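PDB 6HXP: citryl-CoA lyase from Hydrogenobacter thermophilus, which probably cleaves citryl-CoA into acetyl-CoA and oxaloacetate, the second step of citrate breakdown in the reductive TCA cycle, and binds coenzyme A. Local coordinates for residues 33-38 and 49-54; 73-78 and 223-228; 164-169 and 193-198. All coordinates share one frame; numbering follows the deposited sequence. Where two conformers were deposited one is given.

Contact 1: 33-38 and 49-54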
loop_
_atom_site.group_PDB
_atom_site.type_symbol
_atom_site.label_atom_id
_atom_site.label_comp_id
_atom_site.label_asym_id
_atom_site.label_seq_id
_atom_site.Cartn_x
_atom_site.Cartn_y
_atom_site.Cartn_z
ATOM N N PHE A 33 6.881 18.911 18.109
ATOM C CA PHE A 33 6.426 18.185 16.919
ATOM C C PHE A 33 4.953 18.512 16.625
ATOM O O PHE A 33 4.614 18.791 15.495
ATOM C CB PHE A 33 6.671 16.703 17.117
ATOM C CG PHE A 33 6.333 15.816 15.953
ATOM C CD1 PHE A 33 6.699 16.167 14.662
ATOM C CD2 PHE A 33 5.708 14.599 16.158
ATOM C CE1 PHE A 33 6.453 15.295 13.596
ATOM C CE2 PHE A 33 5.442 13.737 15.080
ATOM C CZ PHE A 33 5.802 14.114 13.813
ATOM N N ALA A 34 4.066 18.492 17.636
ATOM C CA ALA A 34 2.652 18.833 17.408
ATOM C C ALA A 34 2.516 20.268 16.859
ATOM O O ALA A 34 1.666 20.519 16.012
ATOM C CB ALA A 34 1.837 18.696 18.676
ATOM N N GLN A 35 3.338 21.230 17.338
ATOM C CA GLN A 35 3.273 22.581 16.787
ATOM C C GLN A 35 3.704 22.610 15.337
ATOM O O GLN A 35 3.091 23.328 14.537
ATOM C CB GLN A 35 4.150 23.544 17.584
ATOM C CG GLN A 35 3.594 23.816 18.964
ATOM C CD GLN A 35 4.512 24.681 19.765
ATOM O OE1 GLN A 35 5.743 24.462 19.840
ATOM N NE2 GLN A 35 3.919 25.679 20.404
ATOM N N ALA A 36 4.773 21.876 15.000
ATOM C CA ALA A 36 5.222 21.784 13.597
ATOM C C ALA A 36 4.172 21.112 12.707
ATOM O O ALA A 36 4.005 21.480 11.533
ATOM C CB ALA A 36 6.554 21.044 13.511
ATOM N N ILE A 37 3.445 20.133 13.265
ATOM C CA ILE A 37 2.352 19.512 12.531
ATOM C C ILE A 37 1.251 20.526 12.238
ATOM O O ILE A 37 0.745 20.612 11.125
ATOM C CB ILE A 37 1.813 18.326 13.348
ATOM C CG1 ILE A 37 2.853 17.186 13.319
ATOM C CG2 ILE A 37 0.472 17.844 12.804
ATOM C CD1 ILE A 37 2.653 16.134 14.396
ATOM N N TYR A 38 0.888 21.299 13.251
ATOM C CA TYR A 38 -0.126 22.324 13.043
ATOM C C TYR A 38 0.370 23.255 11.910
ATOM O O TYR A 38 -0.394 23.581 10.998
ATOM C CB TYR A 38 -0.383 23.116 14.321
ATOM C CG TYR A 38 -1.476 24.153 14.132
ATOM C CD1 TYR A 38 -1.208 25.385 13.526
ATOM C CD2 TYR A 38 -2.765 23.927 14.587
ATOM C CE1 TYR A 38 -2.209 26.331 13.340
ATOM C CE2 TYR A 38 -3.782 24.867 14.381
ATOM C CZ TYR A 38 -3.492 26.075 13.769
ATOM O OH TYR A 38 -4.489 27.024 13.547
ATOM N N ARG A 49 -3.075 28.000 22.812
ATOM C CA ARG A 49 -4.207 27.100 23.043
ATOM C C ARG A 49 -4.322 26.049 21.947
ATOM O O ARG A 49 -4.570 24.880 22.240
ATOM C CB ARG A 49 -5.487 27.893 23.141
ATOM C CG ARG A 49 -5.559 28.696 24.444
ATOM C CD ARG A 49 -6.708 29.698 24.461
ATOM N NE ARG A 49 -6.837 30.464 25.722
ATOM C CZ ARG A 49 -6.137 31.557 26.022
ATOM N NH1 ARG A 49 -5.226 32.025 25.174
ATOM N NH2 ARG A 49 -6.340 32.191 27.178
ATOM N N GLU A 50 -4.104 26.430 20.693
ATOM C CA GLU A 50 -4.115 25.458 19.594
ATOM C C GLU A 50 -3.025 24.425 19.780
ATOM O O GLU A 50 -3.213 23.243 19.479
ATOM C CB GLU A 50 -3.905 26.180 18.253
ATOM C CG GLU A 50 -5.101 27.008 17.808
ATOM C CD GLU A 50 -4.827 27.990 16.680
ATOM O OE1 GLU A 50 -3.651 28.247 16.375
ATOM O OE2 GLU A 50 -5.783 28.606 16.173
ATOM N N SER A 51 -1.858 24.869 20.225
ATOM C CA SER A 51 -0.709 23.969 20.416
ATOM C C SER A 51 -1.079 22.899 21.435
ATOM O O SER A 51 -0.875 21.714 21.183
ATOM C CB SER A 51 0.502 24.733 20.941
ATOM O OG SER A 51 0.987 25.692 20.003
ATOM N N ARG A 52 -1.619 23.294 22.575
ATOM C CA ARG A 52 -2.006 22.329 23.608
ATOM C C ARG A 52 -3.097 21.393 23.125
ATOM O O ARG A 52 -3.082 20.186 23.426
ATOM C CB ARG A 52 -2.473 23.097 24.848
ATOM C CG ARG A 52 -1.277 23.744 25.514
ATOM C CD ARG A 52 -1.590 24.603 26.717
ATOM N NE ARG A 52 -0.361 25.229 27.217
ATOM C CZ ARG A 52 -0.141 25.572 28.482
ATOM N NH1 ARG A 52 -1.068 25.356 29.407
ATOM N NH2 ARG A 52 1.007 26.141 28.831
ATOM N N MET A 53 -4.082 21.900 22.384
ATOM C CA MET A 53 -5.148 21.032 21.907
ATOM C C MET A 53 -4.632 20.056 20.879
ATOM O O MET A 53 -5.107 18.925 20.807
ATOM C CB MET A 53 -6.336 21.832 21.365
ATOM C CG MET A 53 -7.101 22.563 22.419
ATOM S SD MET A 53 -7.690 21.560 23.779
ATOM C CE MET A 53 -8.635 20.412 22.963
ATOM N N MET A 54 -3.688 20.485 20.023
ATOM C CA MET A 54 -3.151 19.551 19.019
ATOM C C MET A 54 -2.367 18.418 19.707
ATOM O O MET A 54 -2.494 17.262 19.315
ATOM C CB MET A 54 -2.248 20.317 18.043
ATOM C CG MET A 54 -1.710 19.481 16.895
ATOM S SD MET A 54 -2.944 18.662 15.808
ATOM C CE MET A 54 -3.083 19.891 14.593
HETATM O O HOH W 1 -3.048 29.734 14.260
#
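Q35 and S51 meet where two helices of the mainly helical citrate synthase fold, joined by a short connection, cross at 109°, their axes 8.8 Å apart. The NE2 end of the Q35 amide points at the S51 hydroxyl: NE2 donates to OG of S51 at 3.0 Å, nearly straight at 168°, and OG sits almost exactly in the amide plane. The extended Q35 chain also lays its CG against the same hydroxyl oxygen. M54 adds an apolar contact. Its CG rests on the carbonyl oxygen of A34 (CG to O 3.6 Å) and near the A34 methyl. From there the M54 chain bends at chi2 and chi3; in the conformer given, CE comes 4.0 Å from CD2 of Y38, a contact the second deposited conformer may not keep. The phenol of Y38 in turn approaches the carboxylate of E50 obliquely, the two planes 24° apart, with OH 3.2 Å from OE1.

The second shell fixes these polar ends. OG of S51, which accepts from Q35, donates to the carbonyl oxygen of T47; OE1 of E50 is bonded to the backbone N of T47, OE1 of Q35 to the N of S32, and OH of Y38 to NZ of K42. The ring of F201 stacks edge-to-face with Y38. Across the subunit boundary, the backbone N of F33 bonds to E55 of the second subunit. One water joins Y38 and E50, donating to OE1 of E50 at 2.7 Å and lying 3.2 Å from OH of Y38.

Contact 2: 73-78 and 223-228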
loop_
_atom_site.group_PDB
_atom_site.type_symbol
_atom_site.label_atom_id
_atom_site.label_comp_id
_atom_site.label_asym_id
_atom_site.label_seq_id
_atom_site.Cartn_x
_atom_site.Cartn_y
_atom_site.Cartn_z
ATOM N N ALA A 73 -3.897 -5.800 9.695
ATOM C CA ALA A 73 -3.281 -5.687 8.353
ATOM C C ALA A 73 -1.791 -5.397 8.441
ATOM O O ALA A 73 -0.980 -6.007 7.746
ATOM C CB ALA A 73 -3.985 -4.621 7.519
ATOM N N ALA A 74 -1.417 -4.427 9.285
ATOM C CA ALA A 74 0.003 -4.070 9.422
ATOM C C ALA A 74 0.850 -5.241 9.869
ATOM O O ALA A 74 1.919 -5.514 9.324
ATOM C CB ALA A 74 0.154 -2.939 10.435
ATOM N N ARG A 75 0.375 -5.955 10.895
ATOM C CA ARG A 75 1.131 -7.075 11.415
ATOM C C ARG A 75 1.137 -8.281 10.472
ATOM O O ARG A 75 2.142 -8.976 10.378
ATOM C CB ARG A 75 0.600 -7.463 12.805
ATOM C CG ARG A 75 0.811 -6.332 13.809
ATOM C CD ARG A 75 0.289 -6.638 15.220
ATOM N NE ARG A 75 1.256 -7.496 15.863
ATOM C CZ ARG A 75 1.902 -7.344 17.035
ATOM N NH1 ARG A 75 1.643 -6.287 17.855
ATOM N NH2 ARG A 75 2.773 -8.246 17.419
ATOM N N SER A 76 0.055 -8.513 9.738
ATOM C CA SER A 76 -0.008 -9.604 8.754
ATOM C C SER A 76 0.965 -9.301 7.606
ATOM O O SER A 76 1.714 -10.190 7.198
ATOM C CB SER A 76 -1.425 -9.794 8.205
ATOM O OG SER A 76 -2.276 -10.184 9.269
ATOM N N VAL A 77 1.015 -8.067 7.107
ATOM C CA VAL A 77 1.995 -7.714 6.083
ATOM C C VAL A 77 3.433 -7.879 6.615
ATOM O O VAL A 77 4.275 -8.443 5.937
ATOM C CB VAL A 77 1.696 -6.316 5.542
ATOM C CG1 VAL A 77 2.860 -5.762 4.747
ATOM C CG2 VAL A 77 0.445 -6.379 4.666
ATOM N N ALA A 78 3.693 -7.451 7.856
ATOM C CA ALA A 78 5.005 -7.652 8.441
ATOM C C ALA A 78 5.337 -9.151 8.505
ATOM O O ALA A 78 6.466 -9.557 8.169
ATOM C CB ALA A 78 5.011 -7.086 9.856
ATOM N N TYR A 223 6.960 -3.181 14.508
ATOM C CA TYR A 223 8.263 -3.499 15.102
ATOM C C TYR A 223 8.116 -4.731 16.022
ATOM O O TYR A 223 8.966 -5.620 16.035
ATOM C CB TYR A 223 8.796 -2.282 15.880
ATOM C CG TYR A 223 10.036 -2.582 16.684
ATOM C CD1 TYR A 223 11.295 -2.615 16.088
ATOM C CD2 TYR A 223 9.950 -2.889 18.030
ATOM C CE1 TYR A 223 12.440 -2.906 16.843
ATOM C CE2 TYR A 223 11.066 -3.297 18.752
ATOM C CZ TYR A 223 12.309 -3.264 18.162
ATOM O OH TYR A 223 13.381 -3.638 18.956
ATOM N N GLU A 224 7.084 -4.756 16.852
ATOM C CA GLU A 224 6.868 -5.884 17.747
ATOM C C GLU A 224 6.680 -7.178 16.949
ATOM O O GLU A 224 7.290 -8.216 17.265
ATOM C CB GLU A 224 5.670 -5.603 18.663
ATOM C CG GLU A 224 5.511 -6.669 19.730
ATOM C CD GLU A 224 4.372 -6.391 20.676
ATOM O OE1 GLU A 224 3.233 -6.208 20.209
ATOM O OE2 GLU A 224 4.626 -6.323 21.905
ATOM N N GLU A 225 5.885 -7.129 15.863
ATOM C CA GLU A 225 5.676 -8.328 15.066
ATOM C C GLU A 225 7.027 -8.813 14.457
ATOM O O GLU A 225 7.314 -10.010 14.453
ATOM C CB GLU A 225 4.694 -8.051 13.929
ATOM C CG GLU A 225 4.258 -9.301 13.178
ATOM C CD GLU A 225 3.390 -10.255 13.978
ATOM O OE1 GLU A 225 2.618 -9.775 14.846
ATOM O OE2 GLU A 225 3.456 -11.487 13.724
ATOM N N LEU A 226 7.820 -7.889 13.923
ATOM C CA LEU A 226 9.082 -8.253 13.278
ATOM C C LEU A 226 10.146 -8.784 14.217
ATOM O O LEU A 226 10.996 -9.547 13.762
ATOM C CB LEU A 226 9.655 -7.058 12.525
ATOM C CG LEU A 226 8.864 -6.594 11.295
ATOM C CD1 LEU A 226 9.435 -5.292 10.732
ATOM C CD2 LEU A 226 8.847 -7.701 10.211
ATOM N N THR A 227 10.141 -8.352 15.480
ATOM C CA THR A 227 11.199 -8.687 16.423
ATOM C C THR A 227 10.810 -9.707 17.444
ATOM O O THR A 227 11.704 -10.205 18.147
ATOM C CB THR A 227 11.697 -7.398 17.109
ATOM O OG1 THR A 227 10.644 -6.823 17.895
ATOM C CG2 THR A 227 12.276 -6.405 16.101
ATOM N N THR A 228 9.510 -10.043 17.584
ATOM C CA THR A 228 9.101 -11.019 18.599
ATOM C C THR A 228 8.384 -12.249 18.059
ATOM O O THR A 228 8.101 -13.146 18.850
ATOM C CB THR A 228 8.249 -10.347 19.694
ATOM O OG1 THR A 228 6.962 -10.031 19.214
ATOM C CG2 THR A 228 8.884 -9.112 20.257
HETATM O O HOH W 2 3.975 -9.809 19.692
#
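Segments 73-78 and 223-228 run roughly parallel, 32° between their directions and 9.0 Å between their axes, with R75 and E225 nearest in the backbone register. Within the citrate synthase fold they tie helix 69-79 to the end of helix 206-228 by a salt-bridge network in which one guanidinium spans two successive glutamates. R75 grips E225 side-on: NE (2.8 Å) and NH2 (3.0 Å) both donate to OE1 of E225, while the planes of the two groups stand 81° apart. NE meets the anti lone pair of that oxygen, whereas NH2 comes from above the carboxylate plane. The third nitrogen, NH1, reaches OE1 of E224 at 2.8 Å and 171°, again on the anti lone pair. Both acceptor oxygens lie close to the guanidinium plane, which fixes its rotation; a bend at chi3 swings the group across to the glutamates.

Outside partners extend the network: NH1 also bonds to H221, OE2 of E225 pairs with K234, and the E224 carboxylate is bonded by T7 and G8 of the second subunit. One turn beyond R75 the contact becomes apolar, where CD2 of L226 lies 3.6 Å from the carbonyl oxygen of A78 and 3.9 Å from its CB.

Contact 3: 164-169 and 193-198; sequences EHCKFA and AAIASE
OE2 of E198 is gripped twice by one residue: the backbone N of H165 donates to it at 3.0 Å and ND1 of the H165 ring at 2.9 Å, both from the same face of the carboxylate plane. The backbone N-H uses the syn lone pair at 163°. ND1 arrives from above the plane in a more bent bond, with OE2 at the ring edge and close to the ring plane; ring and carboxylate are turned 57° apart. The other oxygen, OE1, accepts from the backbone N of C166 at 2.9 Å, on the syn side but out of plane. E198 therefore binds two successive N-H groups in the first turn of helix 164-180, an arrangement resembling helix N-terminal capping but supplied by a residue distant in sequence. The positive end of that helix dipole would probably favour the charged carboxylate, and the bond from ND1 sets the rotation of the imidazole. The bend at chi2 turns the E198 carboxylate toward these donors.

The helices close tightly, 8.1 Å between axes and nearly antiparallel at 154°. CB of S197 lies off-centre over the imidazole in a CH-pi contact, 4.2 Å from the ring centroid, while the carbonyl oxygen of S197 stands above one face near its rim. Small residues permit the approach: C166 and A194 have the closest CA atoms at 5.1 Å, and one turn on, CB of A169 packs on CB of A194 at 3.9 Å.

Toward the coenzyme A site, the carbonyl oxygen of A169 bonds to Y137, a CoA-binding residue. Helix 101-116 packs on A193, E164 and F168, while M153 of helix 147-158 touches both C166 and A194. I195, whose CB is directed away from 164-169, packs on M57 of helix 48-60.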
loop_
_atom_site.group_PDB
_atom_site.type_symbol
_atom_site.label_atom_id
_atom_site.label_comp_id
_atom_site.label_asym_id
_atom_site.label_seq_id
_atom_site.Cartn_x
_atom_site.Cartn_y
_atom_site.Cartn_z
ATOM N N GLU A 164 -17.638 27.620 19.613
ATOM C CA GLU A 164 -18.907 27.369 18.922
ATOM C C GLU A 164 -19.028 25.964 18.345
ATOM O O GLU A 164 -20.104 25.376 18.405
ATOM C CB GLU A 164 -19.162 28.424 17.821
ATOM C CG GLU A 164 -18.134 28.476 16.704
ATOM C CD GLU A 164 -18.318 29.611 15.713
ATOM O OE1 GLU A 164 -19.391 30.252 15.743
ATOM O OE2 GLU A 164 -17.400 29.851 14.896
ATOM N N HIS A 165 -17.918 25.419 17.810
ATOM C CA HIS A 165 -17.938 24.066 17.255
ATOM C C HIS A 165 -18.044 22.989 18.333
ATOM O O HIS A 165 -18.803 22.035 18.183
ATOM C CB HIS A 165 -16.745 23.827 16.316
ATOM C CG HIS A 165 -16.781 24.695 15.089
ATOM N ND1 HIS A 165 -16.130 25.928 15.051
ATOM C CD2 HIS A 165 -17.412 24.501 13.912
ATOM C CE1 HIS A 165 -16.396 26.439 13.849
ATOM N NE2 HIS A 165 -17.157 25.619 13.127
ATOM N N CYS A 166 -17.291 23.143 19.418
ATOM C CA CYS A 166 -17.379 22.215 20.554
ATOM C C CYS A 166 -18.794 22.251 21.134
ATOM O O CYS A 166 -19.388 21.199 21.426
ATOM C CB CYS A 166 -16.357 22.558 21.618
ATOM S SG CYS A 166 -14.656 22.245 21.124
ATOM N N LYS A 167 -19.346 23.470 21.314
ATOM C CA LYS A 167 -20.701 23.651 21.872
ATOM C C LYS A 167 -21.746 22.988 21.005
ATOM O O LYS A 167 -22.610 22.271 21.522
ATOM C CB LYS A 167 -21.028 25.147 22.017
ATOM C CG LYS A 167 -22.413 25.420 22.604
ATOM C CD LYS A 167 -22.626 26.891 22.830
ATOM C CE LYS A 167 -24.085 27.313 22.986
ATOM N NZ LYS A 167 -24.876 26.331 23.761
ATOM N N PHE A 168 -21.676 23.225 19.689
ATOM C CA PHE A 168 -22.590 22.607 18.725
ATOM C C PHE A 168 -22.527 21.088 18.828
ATOM O O PHE A 168 -23.557 20.444 18.953
ATOM C CB PHE A 168 -22.266 23.046 17.279
ATOM C CG PHE A 168 -23.213 22.434 16.261
ATOM C CD1 PHE A 168 -24.452 23.007 16.012
ATOM C CD2 PHE A 168 -22.864 21.281 15.563
ATOM C CE1 PHE A 168 -25.335 22.424 15.108
ATOM C CE2 PHE A 168 -23.748 20.693 14.668
ATOM C CZ PHE A 168 -24.967 21.282 14.422
ATOM N N ALA A 169 -21.319 20.524 18.812
ATOM C CA ALA A 169 -21.179 19.064 18.882
ATOM C C ALA A 169 -21.808 18.486 20.152
ATOM O O ALA A 169 -22.492 17.463 20.102
ATOM C CB ALA A 169 -19.715 18.670 18.791
ATOM N N ALA A 193 -13.220 15.822 15.701
ATOM C CA ALA A 193 -13.776 16.621 14.623
ATOM C C ALA A 193 -14.172 18.031 15.118
ATOM O O ALA A 193 -13.907 19.016 14.425
ATOM C CB ALA A 193 -14.996 15.923 14.031
ATOM N N ALA A 194 -14.797 18.138 16.319
ATOM C CA ALA A 194 -15.182 19.427 16.841
ATOM C C ALA A 194 -13.963 20.297 17.116
ATOM O O ALA A 194 -13.943 21.488 16.789
ATOM C CB ALA A 194 -15.958 19.242 18.133
ATOM N N ILE A 195 -12.929 19.707 17.695
ATOM C CA ILE A 195 -11.723 20.455 18.067
ATOM C C ILE A 195 -10.986 20.903 16.801
ATOM O O ILE A 195 -10.567 22.045 16.722
ATOM C CB ILE A 195 -10.861 19.586 18.986
ATOM C CG1 ILE A 195 -11.564 19.468 20.360
ATOM C CG2 ILE A 195 -9.443 20.150 19.165
ATOM C CD1 ILE A 195 -11.190 18.311 21.100
ATOM N N ALA A 196 -10.832 20.012 15.820
ATOM C CA ALA A 196 -10.152 20.383 14.584
ATOM C C ALA A 196 -10.964 21.464 13.859
ATOM O O ALA A 196 -10.394 22.358 13.235
ATOM C CB ALA A 196 -9.972 19.167 13.687
ATOM N N SER A 197 -12.290 21.407 13.951
ATOM C CA SER A 197 -13.140 22.443 13.352
ATOM C C SER A 197 -12.986 23.760 14.061
ATOM O O SER A 197 -12.924 24.807 13.421
ATOM C CB SER A 197 -14.597 21.998 13.337
ATOM O OG SER A 197 -14.801 20.832 12.546
ATOM N N GLU A 198 -12.872 23.717 15.400
ATOM C CA GLU A 198 -12.642 24.919 16.213
ATOM C C GLU A 198 -11.346 25.612 15.782
ATOM O O GLU A 198 -11.258 26.856 15.871
ATOM C CB GLU A 198 -12.598 24.578 17.704
ATOM C CG GLU A 198 -13.017 25.734 18.588
ATOM C CD GLU A 198 -14.525 25.823 18.656
ATOM O OE1 GLU A 198 -15.115 25.089 19.484
ATOM O OE2 GLU A 198 -15.126 26.458 17.762
#

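How the contacts relate
Contact 1 closes first along the chain. Contact 2 then joins helix 69-79 to the end of helix 206-228, and contact 3 forms within the intervening sequence. Contacts 1 and 3 are neighbours, their centres 16 Å apart, and touch where CE of M53 meets CD1 of I195 at 3.8 Å, so helix 48-60 packs against both helix 33-42 and helix 188-198. Contact 2 is remote, its centre 30 Å from that of contact 1 and 36 Å from that of contact 3, across the chain's centre from the latter. Contacts 1 and 2 both meet the second subunit, and contact 2 also a third, whereas contact 3 lies within one chain, the A169 side chain about 12 Å from bound coenzyme A.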